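PDB 2BDV: phage-related conserved hypothetical protein, BB2244 from Bordetella bronchiseptica, which is of uncharacterised function but belongs to the SRAP family and so may, like studied relatives, crosslink covalently to abasic sites in single-stranded DNA. Local coordinates for residues Glu16-Asn21 with Pro126-Gly131; Ile36-Arg41 with Phe70-Lys75; Pro42-Arg47 with His145-Val150; Leu88-Gly93 with Ala185-Ile190; His162-Val167 with Ser211-Leu216. One frame throughout, in Å; residues are numbered along the deposited sequence.

Interaction 1 of 5, residues Glu16-Asn21 with Pro126-Gly131; sequences EILWPN and PLLFAG
Ile-17 and Pro-126 make the closest approach here, Ile-17 CD1 lying 3.4 Å from Pro-126 CD, which is tight for two carbons. The same methyl is 3.6 Å from Pro-126 CB and equally near Pro-126 CG, so the tip of the isoleucine bears on three ring atoms rather than one. CG1 is placed beside the backbone N (chi1 -65°) and the chain runs extended beyond it, which carries CD1 out to the proline; the two side chains cross at about a right angle. The other branch touches more loosely, Ile-17 CG2 standing 4.3 Å from Leu-128 CD1. That leucine methyl is also reached by Leu-18, at 4.1 Å between Leu-18 CD1 and Leu-128 CD1. All three contacts are apolar, and no hydrogen bond links the segments. In the next shell, Ala-174 of helix 171-178 touches both leucines, as does Met-45 of strand 43-46, while Arg-175 donates to the carbonyl of Leu-18 where helix 11-18 ends. Pro-126 and Leu-128 alternate with Leu-127, which turns away from the helix, as expected along an extended strand. The arrangement is helix-on-sheet packing, the last turn of helix 11-18 against Pro-126 and Leu-128 of strand 126-133.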
# COMPACT_ATOMS: atom_id res chain seq x y z
N GLU A 16 17.10 0.05 -4.27
CA GLU A 16 17.82 0.70 -5.37
C GLU A 16 16.96 1.78 -6.03
O GLU A 16 17.47 2.83 -6.43
CB GLU A 16 18.25 -0.36 -6.39
CG GLU A 16 18.90 0.17 -7.67
CD GLU A 16 20.24 0.88 -7.46
OE1 GLU A 16 20.82 1.35 -8.46
OE2 GLU A 16 20.71 0.97 -6.30
N ILE A 17 15.66 1.54 -6.14
CA ILE A 17 14.77 2.51 -6.75
C ILE A 17 14.48 3.69 -5.83
O ILE A 17 14.47 4.84 -6.28
CB ILE A 17 13.44 1.85 -7.17
CG1 ILE A 17 13.70 0.83 -8.27
CG2 ILE A 17 12.45 2.92 -7.62
CD1 ILE A 17 12.46 0.16 -8.80
N LEU A 18 14.24 3.42 -4.55
CA LEU A 18 13.94 4.49 -3.60
C LEU A 18 15.20 5.24 -3.16
O LEU A 18 15.25 6.47 -3.16
CB LEU A 18 13.21 3.94 -2.38
CG LEU A 18 12.90 4.94 -1.25
CD1 LEU A 18 11.94 6.01 -1.76
CD2 LEU A 18 12.29 4.19 -0.07
N TRP A 19 16.22 4.48 -2.78
CA TRP A 19 17.47 5.07 -2.33
C TRP A 19 18.61 4.62 -3.24
O TRP A 19 19.43 3.79 -2.85
CB TRP A 19 17.75 4.66 -0.88
CG TRP A 19 16.73 5.15 0.10
CD1 TRP A 19 16.34 6.45 0.29
CD2 TRP A 19 16.01 4.37 1.06
NE1 TRP A 19 15.42 6.52 1.31
CE2 TRP A 19 15.20 5.26 1.79
CE3 TRP A 19 15.96 3.00 1.36
CZ2 TRP A 19 14.35 4.83 2.82
CZ3 TRP A 19 15.12 2.57 2.39
CH2 TRP A 19 14.33 3.48 3.10
N PRO A 20 18.66 5.16 -4.47
CA PRO A 20 19.70 4.79 -5.43
C PRO A 20 21.09 4.88 -4.83
O PRO A 20 21.42 5.86 -4.17
CB PRO A 20 19.49 5.79 -6.57
CG PRO A 20 18.01 6.04 -6.51
CD PRO A 20 17.78 6.20 -5.03
N ASN A 21 21.90 3.86 -5.07
CA ASN A 21 23.26 3.82 -4.53
C ASN A 21 23.23 4.06 -3.03
O ASN A 21 23.46 5.18 -2.56
CB ASN A 21 24.13 4.88 -5.21
CG ASN A 21 25.46 5.07 -4.52
OD1 ASN A 21 26.10 4.10 -4.10
ND2 ASN A 21 25.90 6.33 -4.40
N PRO A 126 9.10 -1.64 -10.22
CA PRO A 126 8.53 -1.71 -8.87
C PRO A 126 7.84 -0.41 -8.49
O PRO A 126 8.36 0.68 -8.75
CB PRO A 126 9.75 -2.01 -8.00
CG PRO A 126 10.56 -2.88 -8.90
CD PRO A 126 10.48 -2.16 -10.23
N LEU A 127 6.68 -0.52 -7.85
CA LEU A 127 5.91 0.65 -7.45
C LEU A 127 6.17 1.01 -5.99
O LEU A 127 6.46 0.15 -5.16
CB LEU A 127 4.43 0.36 -7.67
CG LEU A 127 4.11 -0.41 -8.96
CD1 LEU A 127 2.64 -0.77 -8.93
CD2 LEU A 127 4.45 0.42 -10.20
N LEU A 128 6.05 2.30 -5.67
CA LEU A 128 6.26 2.73 -4.30
C LEU A 128 4.94 3.27 -3.75
O LEU A 128 4.63 4.45 -3.91
CB LEU A 128 7.35 3.82 -4.25
CG LEU A 128 8.68 3.47 -4.94
CD1 LEU A 128 9.64 4.65 -4.86
CD2 LEU A 128 9.31 2.24 -4.32
N PHE A 129 4.15 2.39 -3.12
CA PHE A 129 2.86 2.80 -2.57
C PHE A 129 3.06 3.59 -1.29
O PHE A 129 3.85 3.21 -0.44
CB PHE A 129 1.93 1.60 -2.26
CG PHE A 129 1.53 0.78 -3.46
CD1 PHE A 129 1.68 1.27 -4.75
CD2 PHE A 129 1.03 -0.51 -3.29
CE1 PHE A 129 1.35 0.50 -5.85
CE2 PHE A 129 0.69 -1.29 -4.39
CZ PHE A 129 0.85 -0.79 -5.67
N ALA A 130 2.35 4.71 -1.18
CA ALA A 130 2.41 5.55 0.00
C ALA A 130 1.58 4.84 1.07
O ALA A 130 0.52 4.27 0.77
CB ALA A 130 1.82 6.91 -0.30
N GLY A 131 2.05 4.86 2.31
CA GLY A 131 1.33 4.21 3.38
C GLY A 131 1.46 4.90 4.72
O GLY A 131 2.33 5.74 4.92

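Interaction 2 of 5, residues Ile36-Arg41 with Phe70-Lys75; sequences IPPGTR and FMINAK
Pro-38 and Ile-72 bring the backbones nearest, their CA atoms 6.7 Å apart, where the loop after strand 35-36 passes the residues leading into strand 73-75. Both Ile-72 and Phe-70 meet the proline ring. Ile-72 CG2 lies 3.6 Å from Pro-38 CB and the same distance from Pro-38 CG, so this methyl sits about equally far from the two ends of the CB-CG bond. A chi1 of 61° puts Ile-72 CG1 between the backbone N and the carbonyl carbon and leaves CG2 beside the N, on the side that meets the proline. Phe-70 presents its rim: Phe-70 CE1 is 3.7 Å from Pro-38 CB, and Phe-70 CZ is 3.8 Å from Gly-39 N, which lies in the ring plane at the edge. The loop is braced from within by Thr-40 OG1, which donates to Pro-37 O at 3.1 Å with a C=O...OG1 angle of 171°. Outside it, Trp-60 pairs with the backbone of Gly-39 and Thr-40 and gives its indole N-H to Ile-72 O. Across the contact itself there is only van der Waals contact, small and at the surface, while Trp-60 hydrogen-bonds to both segments, so polar ties between them run through a third residue.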
# COMPACT_ATOMS: atom_id res chain seq x y z
N ILE A 36 -0.32 -11.40 -1.82
CA ILE A 36 -0.20 -10.86 -0.47
C ILE A 36 -1.45 -10.13 -0.01
O ILE A 36 -1.82 -9.08 -0.55
CB ILE A 36 0.99 -9.89 -0.38
CG1 ILE A 36 2.27 -10.60 -0.81
CG2 ILE A 36 1.10 -9.36 1.04
CD1 ILE A 36 3.49 -9.69 -0.86
N PRO A 37 -2.14 -10.68 1.00
CA PRO A 37 -3.35 -10.06 1.53
C PRO A 37 -3.08 -9.35 2.84
O PRO A 37 -1.99 -9.44 3.39
CB PRO A 37 -4.27 -11.25 1.74
CG PRO A 37 -3.31 -12.25 2.32
CD PRO A 37 -2.08 -12.11 1.40
N PRO A 38 -4.07 -8.62 3.35
CA PRO A 38 -3.93 -7.91 4.62
C PRO A 38 -3.75 -8.94 5.74
O PRO A 38 -4.15 -10.10 5.59
CB PRO A 38 -5.25 -7.16 4.74
CG PRO A 38 -5.57 -6.85 3.31
CD PRO A 38 -5.25 -8.15 2.61
N GLY A 39 -3.14 -8.53 6.84
CA GLY A 39 -2.94 -9.45 7.95
C GLY A 39 -1.60 -10.15 7.92
O GLY A 39 -1.31 -10.98 8.77
N THR A 40 -0.78 -9.83 6.92
CA THR A 40 0.54 -10.42 6.82
C THR A 40 1.57 -9.32 7.07
O THR A 40 1.21 -8.19 7.42
CB THR A 40 0.79 -11.04 5.43
OG1 THR A 40 0.82 -10.00 4.44
CG2 THR A 40 -0.32 -12.03 5.08
N ARG A 41 2.84 -9.65 6.89
CA ARG A 41 3.93 -8.69 7.10
C ARG A 41 4.64 -8.41 5.78
O ARG A 41 5.71 -8.96 5.52
CB ARG A 41 4.95 -9.25 8.09
CG ARG A 41 4.38 -9.76 9.40
CD ARG A 41 4.10 -8.63 10.36
NE ARG A 41 3.73 -9.13 11.68
CZ ARG A 41 4.53 -9.82 12.48
NH1 ARG A 41 5.77 -10.11 12.10
NH2 ARG A 41 4.10 -10.23 13.67
N PHE A 70 -10.81 -2.99 10.74
CA PHE A 70 -9.53 -3.48 10.28
C PHE A 70 -9.24 -2.75 8.98
O PHE A 70 -9.40 -3.31 7.89
CB PHE A 70 -9.59 -4.98 10.04
CG PHE A 70 -8.28 -5.58 9.65
CD1 PHE A 70 -8.10 -6.12 8.37
CD2 PHE A 70 -7.23 -5.64 10.56
CE1 PHE A 70 -6.89 -6.71 8.01
CE2 PHE A 70 -6.01 -6.22 10.21
CZ PHE A 70 -5.84 -6.76 8.93
N MSE A 71 -8.83 -1.50 9.11
CA MSE A 71 -8.54 -0.64 7.97
C MSE A 71 -7.30 -1.03 7.20
O MSE A 71 -6.19 -1.06 7.74
CB MSE A 71 -8.43 0.80 8.45
CG MSE A 71 -9.74 1.38 8.97
SE MSE A 71 -9.43 2.90 10.14
CE MSE A 71 -10.53 2.35 11.64
N ILE A 72 -7.50 -1.32 5.91
CA ILE A 72 -6.41 -1.72 5.02
C ILE A 72 -6.01 -0.63 4.04
O ILE A 72 -4.90 -0.64 3.51
CB ILE A 72 -6.80 -2.96 4.20
CG1 ILE A 72 -8.02 -2.65 3.33
CG2 ILE A 72 -7.09 -4.12 5.14
CD1 ILE A 72 -8.41 -3.76 2.39
N ASN A 73 -6.92 0.31 3.80
CA ASN A 73 -6.66 1.42 2.89
C ASN A 73 -6.95 2.72 3.63
O ASN A 73 -7.83 2.77 4.49
CB ASN A 73 -7.57 1.35 1.65
CG ASN A 73 -7.37 0.08 0.84
OD1 ASN A 73 -6.24 -0.41 0.69
ND2 ASN A 73 -8.46 -0.45 0.29
N ALA A 74 -6.22 3.78 3.28
CA ALA A 74 -6.42 5.08 3.91
C ALA A 74 -6.90 6.07 2.85
O ALA A 74 -6.13 6.49 1.98
CB ALA A 74 -5.12 5.56 4.54
N LYS A 75 -8.18 6.44 2.93
CA LYS A 75 -8.79 7.36 1.98
C LYS A 75 -8.03 8.69 1.87
O LYS A 75 -7.91 9.44 2.83
CB LYS A 75 -10.26 7.64 2.35
CG LYS A 75 -11.01 8.52 1.36
CD LYS A 75 -12.45 8.73 1.79
CE LYS A 75 -13.28 7.48 1.61
NZ LYS A 75 -13.62 7.23 0.18

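Interaction 3 of 5, residues Pro42-Arg47 with His145-Val150; sequences PLTMHR and HGFAIV
Phe-147 meets Pro-42 and Thr-44 with the outer end of its ring, both neighbours approaching obliquely, neither squarely over a face nor in the plane at the edge. Trp-60 stacks against the same ring from outside the two segments. The nearest atom is Thr-44 CG2, 3.8 Å from Phe-147 CE1, and its distance to Phe-147 CZ is 4.2 Å. Pro-42 CD is likewise 4.2 Å from Phe-147 CZ, so two adjacent ring carbons serve both partners. A chi1 of 69° sets Phe-147 CG between its backbone N and carbonyl carbon, from where the ring projects toward strand 43-46. In the fold this bridges two sheets: 43-46 pairs with 54-57 in a two-stranded antiparallel sheet, whereas 147-151 is an inner strand of the mixed four-stranded one. The nearest CA atoms, those of Thr-44 and Phe-147, are 10.1 Å apart, and the Phe-147 ring and the Thr-44 methyl span that separation. Ile-95 and Val-97 of strand 94-99 also touch the ring. Thr-44 divides its side chain between two tasks. Its methyl touches CE1 of Phe-147, while OG1 is hydrogen-bonded to Ala-56 O on the partner strand, leaving the buried hydroxyl satisfied beside an otherwise apolar contact.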
# COMPACT_ATOMS: atom_id res chain seq x y z
N PRO A 42 4.05 -7.55 4.93
CA PRO A 42 4.71 -7.26 3.66
C PRO A 42 5.96 -6.41 3.87
O PRO A 42 6.08 -5.73 4.88
CB PRO A 42 3.65 -6.49 2.87
CG PRO A 42 2.35 -6.78 3.60
CD PRO A 42 2.77 -6.85 5.04
N LEU A 43 6.88 -6.46 2.91
CA LEU A 43 8.08 -5.64 2.99
C LEU A 43 7.65 -4.19 2.93
O LEU A 43 6.71 -3.84 2.21
CB LEU A 43 8.99 -5.92 1.81
CG LEU A 43 9.89 -7.15 1.89
CD1 LEU A 43 10.53 -7.41 0.55
CD2 LEU A 43 10.95 -6.91 2.97
N THR A 44 8.34 -3.33 3.68
CA THR A 44 8.06 -1.90 3.67
C THR A 44 9.39 -1.17 3.82
O THR A 44 10.38 -1.72 4.31
CB THR A 44 7.14 -1.42 4.84
OG1 THR A 44 7.89 -1.32 6.05
CG2 THR A 44 5.98 -2.39 5.06
N MSE A 45 9.41 0.08 3.38
CA MSE A 45 10.60 0.92 3.49
C MSE A 45 10.18 2.18 4.23
O MSE A 45 9.11 2.73 3.97
CB MSE A 45 11.16 1.23 2.11
CG MSE A 45 11.65 -0.02 1.41
SE MSE A 45 12.66 0.29 -0.20
CE MSE A 45 11.19 0.65 -1.38
N HIS A 46 11.02 2.62 5.16
CA HIS A 46 10.72 3.80 5.98
C HIS A 46 11.89 4.33 6.80
O HIS A 46 12.97 3.74 6.83
CB HIS A 46 9.58 3.47 6.94
CG HIS A 46 9.93 2.41 7.94
ND1 HIS A 46 10.84 2.62 8.95
CD2 HIS A 46 9.52 1.13 8.07
CE1 HIS A 46 10.98 1.51 9.66
NE2 HIS A 46 10.19 0.59 9.15
N ARG A 47 11.65 5.43 7.50
CA ARG A 47 12.63 6.06 8.36
C ARG A 47 11.92 6.43 9.66
O ARG A 47 12.05 7.54 10.17
CB ARG A 47 13.20 7.31 7.68
CG ARG A 47 13.76 7.00 6.30
CD ARG A 47 14.26 8.24 5.60
NE ARG A 47 15.38 8.87 6.30
CZ ARG A 47 15.91 10.03 5.93
NH1 ARG A 47 16.92 10.56 6.61
NH2 ARG A 47 15.42 10.67 4.88
N HIS A 145 -0.77 -1.92 15.65
CA HIS A 145 0.31 -1.15 15.03
C HIS A 145 0.45 -1.47 13.55
O HIS A 145 1.53 -1.36 12.99
CB HIS A 145 1.62 -1.39 15.78
CG HIS A 145 1.57 -1.00 17.22
ND1 HIS A 145 1.07 -1.84 18.20
CD2 HIS A 145 1.86 0.16 17.85
CE1 HIS A 145 1.05 -1.21 19.36
NE2 HIS A 145 1.52 0.01 19.17
N GLY A 146 -0.66 -1.86 12.92
CA GLY A 146 -0.64 -2.19 11.50
C GLY A 146 -0.72 -0.95 10.62
O GLY A 146 -0.93 0.15 11.12
N PHE A 147 -0.54 -1.12 9.31
CA PHE A 147 -0.60 0.03 8.41
C PHE A 147 -1.70 -0.10 7.36
O PHE A 147 -2.30 -1.15 7.21
CB PHE A 147 0.75 0.25 7.71
CG PHE A 147 1.11 -0.83 6.71
CD1 PHE A 147 1.97 -1.86 7.07
CD2 PHE A 147 0.61 -0.80 5.41
CE1 PHE A 147 2.34 -2.85 6.15
CE2 PHE A 147 0.97 -1.78 4.47
CZ PHE A 147 1.84 -2.81 4.85
N ALA A 148 -1.96 1.00 6.65
CA ALA A 148 -2.95 0.99 5.58
C ALA A 148 -2.28 1.61 4.33
O ALA A 148 -1.43 2.49 4.45
CB ALA A 148 -4.18 1.79 5.98
N ILE A 149 -2.65 1.13 3.14
CA ILE A 149 -2.09 1.69 1.91
C ILE A 149 -2.93 2.92 1.55
O ILE A 149 -4.15 2.86 1.58
CB ILE A 149 -2.19 0.70 0.71
CG1 ILE A 149 -1.46 -0.60 1.03
CG2 ILE A 149 -1.56 1.31 -0.54
CD1 ILE A 149 -0.08 -0.37 1.59
N VAL A 150 -2.28 4.05 1.25
CA VAL A 150 -3.03 5.26 0.88
C VAL A 150 -3.65 5.00 -0.49
O VAL A 150 -2.94 4.68 -1.44
CB VAL A 150 -2.14 6.50 0.77
CG1 VAL A 150 -2.98 7.70 0.32
CG2 VAL A 150 -1.47 6.78 2.10

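Interaction 4 of 5, residues Leu88-Gly93 with Ala185-Ile190; sequences LMIGTG and ARAKEI
Ile-90 points its longer branch at helix 184-191, where Ala-187 presents its methyl in return: Ile-90 CD1 and Ala-187 CB stand 4.0 Å apart, an ordinary van der Waals separation. The isoleucine reaches the helix because CG1 is anti to the backbone N (chi1 -175°), and a turn at chi2 of 58° then sets the terminal methyl toward the alanine. Lys-188, next along the helix, adds a looser touch, its CE 4.4 Å from Ile-90 CG1. The lysine chain is nearly fully extended, and it also touches Glu-80 and His-82. The CA atoms of Ile-90 and Ala-187 are 7.4 Å apart, consistent with the small alanine side chain between them. Trp-177 of helix 171-178 touches both residues, and Ile-79 of helix 76-80 adds to the apolar surroundings of Ile-90. The loop is closed on itself by Gly-93 N donating to Met-89 O at 2.7 Å. Elsewhere on the helix, Arg-186 NH1 and Glu-189 OE2 form a 2.9 Å salt bridge in the guanidinium plane, about one helical turn apart, while Arg-186 NE has a second acid in Glu-176. The chemistry thus separates by face: between these two segments the touching atoms are carbons, with no hydrogen bond across, and the ion pairs of Arg-186 lie away from that interface.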
# COMPACT_ATOMS: atom_id res chain seq x y z
N LEU A 88 -3.33 11.16 12.82
CA LEU A 88 -2.40 10.79 13.88
C LEU A 88 -1.11 10.15 13.36
O LEU A 88 -0.16 9.94 14.11
CB LEU A 88 -3.10 9.83 14.83
CG LEU A 88 -4.46 10.30 15.37
CD1 LEU A 88 -5.17 9.13 16.05
CD2 LEU A 88 -4.26 11.45 16.35
N MSE A 89 -1.09 9.83 12.07
CA MSE A 89 0.07 9.18 11.48
C MSE A 89 0.68 9.94 10.31
O MSE A 89 1.81 9.68 9.93
CB MSE A 89 -0.32 7.78 11.02
CG MSE A 89 -0.69 6.84 12.14
SE MSE A 89 -1.70 5.31 11.50
CE MSE A 89 -3.46 5.91 12.01
N ILE A 90 -0.08 10.87 9.74
CA ILE A 90 0.40 11.64 8.61
C ILE A 90 1.69 12.39 8.93
O ILE A 90 2.48 12.70 8.04
CB ILE A 90 -0.67 12.64 8.13
CG1 ILE A 90 -0.19 13.35 6.87
CG2 ILE A 90 -1.01 13.62 9.25
CD1 ILE A 90 0.13 12.37 5.74
N GLY A 91 1.92 12.65 10.22
CA GLY A 91 3.13 13.35 10.62
C GLY A 91 4.32 12.46 10.89
O GLY A 91 5.42 12.72 10.39
N THR A 92 4.11 11.39 11.65
CA THR A 92 5.19 10.49 12.05
C THR A 92 5.09 9.01 11.65
O THR A 92 5.96 8.22 12.00
CB THR A 92 5.35 10.56 13.58
OG1 THR A 92 4.18 10.02 14.22
CG2 THR A 92 5.50 12.00 14.02
N GLY A 93 4.04 8.64 10.93
CA GLY A 93 3.91 7.25 10.54
C GLY A 93 3.98 6.98 9.04
O GLY A 93 3.54 5.93 8.59
N ALA A 185 2.18 19.27 5.91
CA ALA A 185 1.57 20.05 4.84
C ALA A 185 2.16 19.61 3.51
O ALA A 185 1.43 19.48 2.53
CB ALA A 185 1.85 21.55 5.07
N ARG A 186 3.47 19.39 3.50
CA ARG A 186 4.15 18.97 2.29
C ARG A 186 3.74 17.54 1.96
O ARG A 186 3.60 17.18 0.79
CB ARG A 186 5.67 19.06 2.48
CG ARG A 186 6.50 18.53 1.31
CD ARG A 186 6.17 19.24 -0.01
NE ARG A 186 6.66 18.50 -1.17
CZ ARG A 186 6.19 18.65 -2.41
NH1 ARG A 186 5.22 19.52 -2.64
NH2 ARG A 186 6.67 17.92 -3.40
N ALA A 187 3.54 16.73 2.99
CA ALA A 187 3.15 15.34 2.81
C ALA A 187 1.79 15.24 2.12
O ALA A 187 1.59 14.40 1.24
CB ALA A 187 3.09 14.63 4.17
N LYS A 188 0.86 16.09 2.53
CA LYS A 188 -0.46 16.06 1.92
C LYS A 188 -0.41 16.38 0.43
O LYS A 188 -1.10 15.75 -0.37
CB LYS A 188 -1.39 17.00 2.68
CG LYS A 188 -1.77 16.44 4.04
CD LYS A 188 -2.39 17.50 4.93
CE LYS A 188 -2.72 16.94 6.30
NZ LYS A 188 -3.03 18.04 7.25
N GLU A 189 0.41 17.36 0.04
CA GLU A 189 0.53 17.72 -1.37
C GLU A 189 1.06 16.55 -2.20
O GLU A 189 0.51 16.22 -3.25
CB GLU A 189 1.48 18.92 -1.53
CG GLU A 189 0.90 20.27 -1.12
CD GLU A 189 1.92 21.40 -1.22
OE1 GLU A 189 1.53 22.58 -1.10
OE2 GLU A 189 3.12 21.09 -1.42
N ILE A 190 2.14 15.94 -1.72
CA ILE A 190 2.76 14.81 -2.41
C ILE A 190 1.74 13.71 -2.70
O ILE A 190 1.73 13.13 -3.79
CB ILE A 190 3.90 14.21 -1.55
CG1 ILE A 190 5.03 15.23 -1.39
CG2 ILE A 190 4.45 12.94 -2.20
CD1 ILE A 190 6.20 14.74 -0.57

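Interaction 5 of 5, residues His162-Val167 with Ser211-Leu216; sequences HDRRPV and SSKYQL
A contact of lysine methylenes with charged side chains, without a direct ion pair, joins Asp-163 and Arg-164, in the loop between strand 147-151 and helix 171-178, to Lys-213 in the C-terminal tail. The lysine crosses the carboxylate obliquely, Lys-213 CD being 3.6 Å from Asp-163 OD1 and 3.7 Å from Asp-163 OD2. Its chain is straight at first; the bend at chi3 (74°) carries CE to the edge of the Arg-164 guanidinium, and that at chi4 (-70°) sets NZ. Lys-213 CE is 3.3 Å from Arg-164 NH1, near the guanidinium plane, and the two side chains cross at about a right angle. The carboxylate is held from its own side: Arg-164 N donates to the anti lone pair of Asp-163 OD2 at 2.6 Å, and the backbone N of Cys-2 is bonded to the same oxygen. Lys-213 itself belongs to a type I turn closed by Gln-215 N donating to Ser-212 O at 3.0 Å, and its side chain also touches Trp-105. Lys-213 NZ ends 5.0 Å from Asp-163 OD1, too far for a salt bridge. It is nearer a like charge, 3.7 Å from Arg-164 NH1. The two cations lie close together with Asp-163, which also holds Cys-2 N; this would be consistent with an anion-binding surface such as SRAP relatives use for DNA.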
# COMPACT_ATOMS: atom_id res chain seq x y z
N HIS A 162 -15.39 -0.23 -8.06
CA HIS A 162 -15.77 -0.28 -6.65
C HIS A 162 -14.56 -0.45 -5.73
O HIS A 162 -14.69 -0.49 -4.50
CB HIS A 162 -16.76 -1.43 -6.42
CG HIS A 162 -18.13 -1.16 -6.94
ND1 HIS A 162 -18.36 -0.50 -8.13
CD2 HIS A 162 -19.35 -1.50 -6.46
CE1 HIS A 162 -19.66 -0.44 -8.35
NE2 HIS A 162 -20.28 -1.04 -7.36
N ASP A 163 -13.37 -0.57 -6.32
CA ASP A 163 -12.17 -0.74 -5.52
C ASP A 163 -11.49 0.61 -5.34
O ASP A 163 -12.00 1.64 -5.78
CB ASP A 163 -11.21 -1.74 -6.19
CG ASP A 163 -10.36 -2.51 -5.18
OD1 ASP A 163 -10.13 -3.72 -5.41
OD2 ASP A 163 -9.91 -1.92 -4.17
N ARG A 164 -10.34 0.60 -4.69
CA ARG A 164 -9.61 1.82 -4.41
C ARG A 164 -8.17 1.67 -4.86
O ARG A 164 -7.40 0.93 -4.25
CB ARG A 164 -9.68 2.10 -2.91
CG ARG A 164 -11.11 2.27 -2.39
CD ARG A 164 -11.21 1.99 -0.90
NE ARG A 164 -11.34 0.56 -0.64
CZ ARG A 164 -12.46 -0.13 -0.85
NH1 ARG A 164 -12.50 -1.43 -0.59
NH2 ARG A 164 -13.55 0.48 -1.30
N ARG A 165 -7.79 2.37 -5.93
CA ARG A 165 -6.43 2.25 -6.43
C ARG A 165 -5.43 2.86 -5.45
O ARG A 165 -5.69 3.88 -4.84
CB ARG A 165 -6.30 2.93 -7.79
CG ARG A 165 -6.26 4.44 -7.74
CD ARG A 165 -6.22 5.01 -9.14
NE ARG A 165 -7.43 4.67 -9.89
CZ ARG A 165 -7.65 5.05 -11.14
NH1 ARG A 165 -8.78 4.70 -11.74
NH2 ARG A 165 -6.74 5.76 -11.80
N PRO A 166 -4.27 2.21 -5.30
CA PRO A 166 -3.22 2.68 -4.39
C PRO A 166 -2.44 3.84 -4.98
O PRO A 166 -2.13 3.86 -6.17
CB PRO A 166 -2.36 1.44 -4.21
CG PRO A 166 -2.42 0.81 -5.57
CD PRO A 166 -3.91 0.90 -5.89
N VAL A 167 -2.13 4.83 -4.15
CA VAL A 167 -1.38 5.99 -4.61
C VAL A 167 0.10 5.63 -4.76
O VAL A 167 0.80 5.44 -3.77
CB VAL A 167 -1.52 7.16 -3.63
CG1 VAL A 167 -0.70 8.35 -4.10
CG2 VAL A 167 -2.99 7.55 -3.50
N SER A 211 -11.74 -15.37 -4.94
CA SER A 211 -13.05 -15.10 -5.52
C SER A 211 -13.41 -13.61 -5.41
O SER A 211 -14.16 -13.08 -6.23
CB SER A 211 -14.13 -15.93 -4.83
OG SER A 211 -13.92 -17.32 -5.04
N SER A 212 -12.88 -12.96 -4.38
CA SER A 212 -13.14 -11.54 -4.14
C SER A 212 -11.93 -10.88 -3.47
O SER A 212 -10.99 -11.56 -3.07
CB SER A 212 -14.37 -11.36 -3.25
OG SER A 212 -15.55 -11.81 -3.90
N LYS A 213 -11.97 -9.55 -3.35
CA LYS A 213 -10.89 -8.79 -2.73
C LYS A 213 -10.62 -9.31 -1.32
O LYS A 213 -9.47 -9.40 -0.88
CB LYS A 213 -11.24 -7.29 -2.66
CG LYS A 213 -10.14 -6.42 -2.02
CD LYS A 213 -10.46 -4.92 -2.05
CE LYS A 213 -11.52 -4.51 -1.03
NZ LYS A 213 -12.88 -5.00 -1.38
N TYR A 214 -11.70 -9.66 -0.63
CA TYR A 214 -11.62 -10.18 0.74
C TYR A 214 -11.87 -11.68 0.81
O TYR A 214 -12.46 -12.18 1.77
CB TYR A 214 -12.61 -9.42 1.63
CG TYR A 214 -13.76 -8.77 0.89
CD1 TYR A 214 -14.67 -9.55 0.17
CD2 TYR A 214 -13.94 -7.39 0.90
CE1 TYR A 214 -15.73 -8.96 -0.53
CE2 TYR A 214 -14.99 -6.79 0.21
CZ TYR A 214 -15.88 -7.58 -0.50
OH TYR A 214 -16.93 -6.99 -1.19
N GLN A 215 -11.42 -12.41 -0.21
CA GLN A 215 -11.57 -13.86 -0.25
C GLN A 215 -10.28 -14.53 -0.69
O GLN A 215 -9.92 -14.52 -1.87
CB GLN A 215 -12.71 -14.26 -1.19
CG GLN A 215 -14.08 -13.91 -0.67
CD GLN A 215 -15.19 -14.59 -1.44
OE1 GLN A 215 -15.24 -15.82 -1.52
NE2 GLN A 215 -16.08 -13.79 -2.02
N LEU A 216 -9.59 -15.13 0.27
CA LEU A 216 -8.34 -15.82 0.01
C LEU A 216 -8.64 -17.11 -0.74
O LEU A 216 -9.69 -17.73 -0.53
CB LEU A 216 -7.64 -16.15 1.33
CG LEU A 216 -7.52 -14.99 2.33
CD1 LEU A 216 -6.94 -15.51 3.63
CD2 LEU A 216 -6.65 -13.89 1.74

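From the N terminus, residues 16-21 open the loop that interaction 1 closes at 126-131, bringing helix 11-18 to the mixed sheet. Interaction 2 closes its shorter loop, 36-41 to 70-75, wholly within that span. Interaction 3, running from 42-47 to 145-150, crosses both and brings the two-stranded sheet against the mixed one; its strand 147-151 lies between strands 73-75 and 126-133, with backbone hydrogen bonds to each. Interaction 4 starts at 88-93, after interaction 2 has closed, crosses interactions 1 and 3, and adds helix 184-191. Interaction 5, from 162-167 to 211-216, crosses interaction 4 alone and ties in the C-terminal tail, its centre about 24 Å from that of interaction 4.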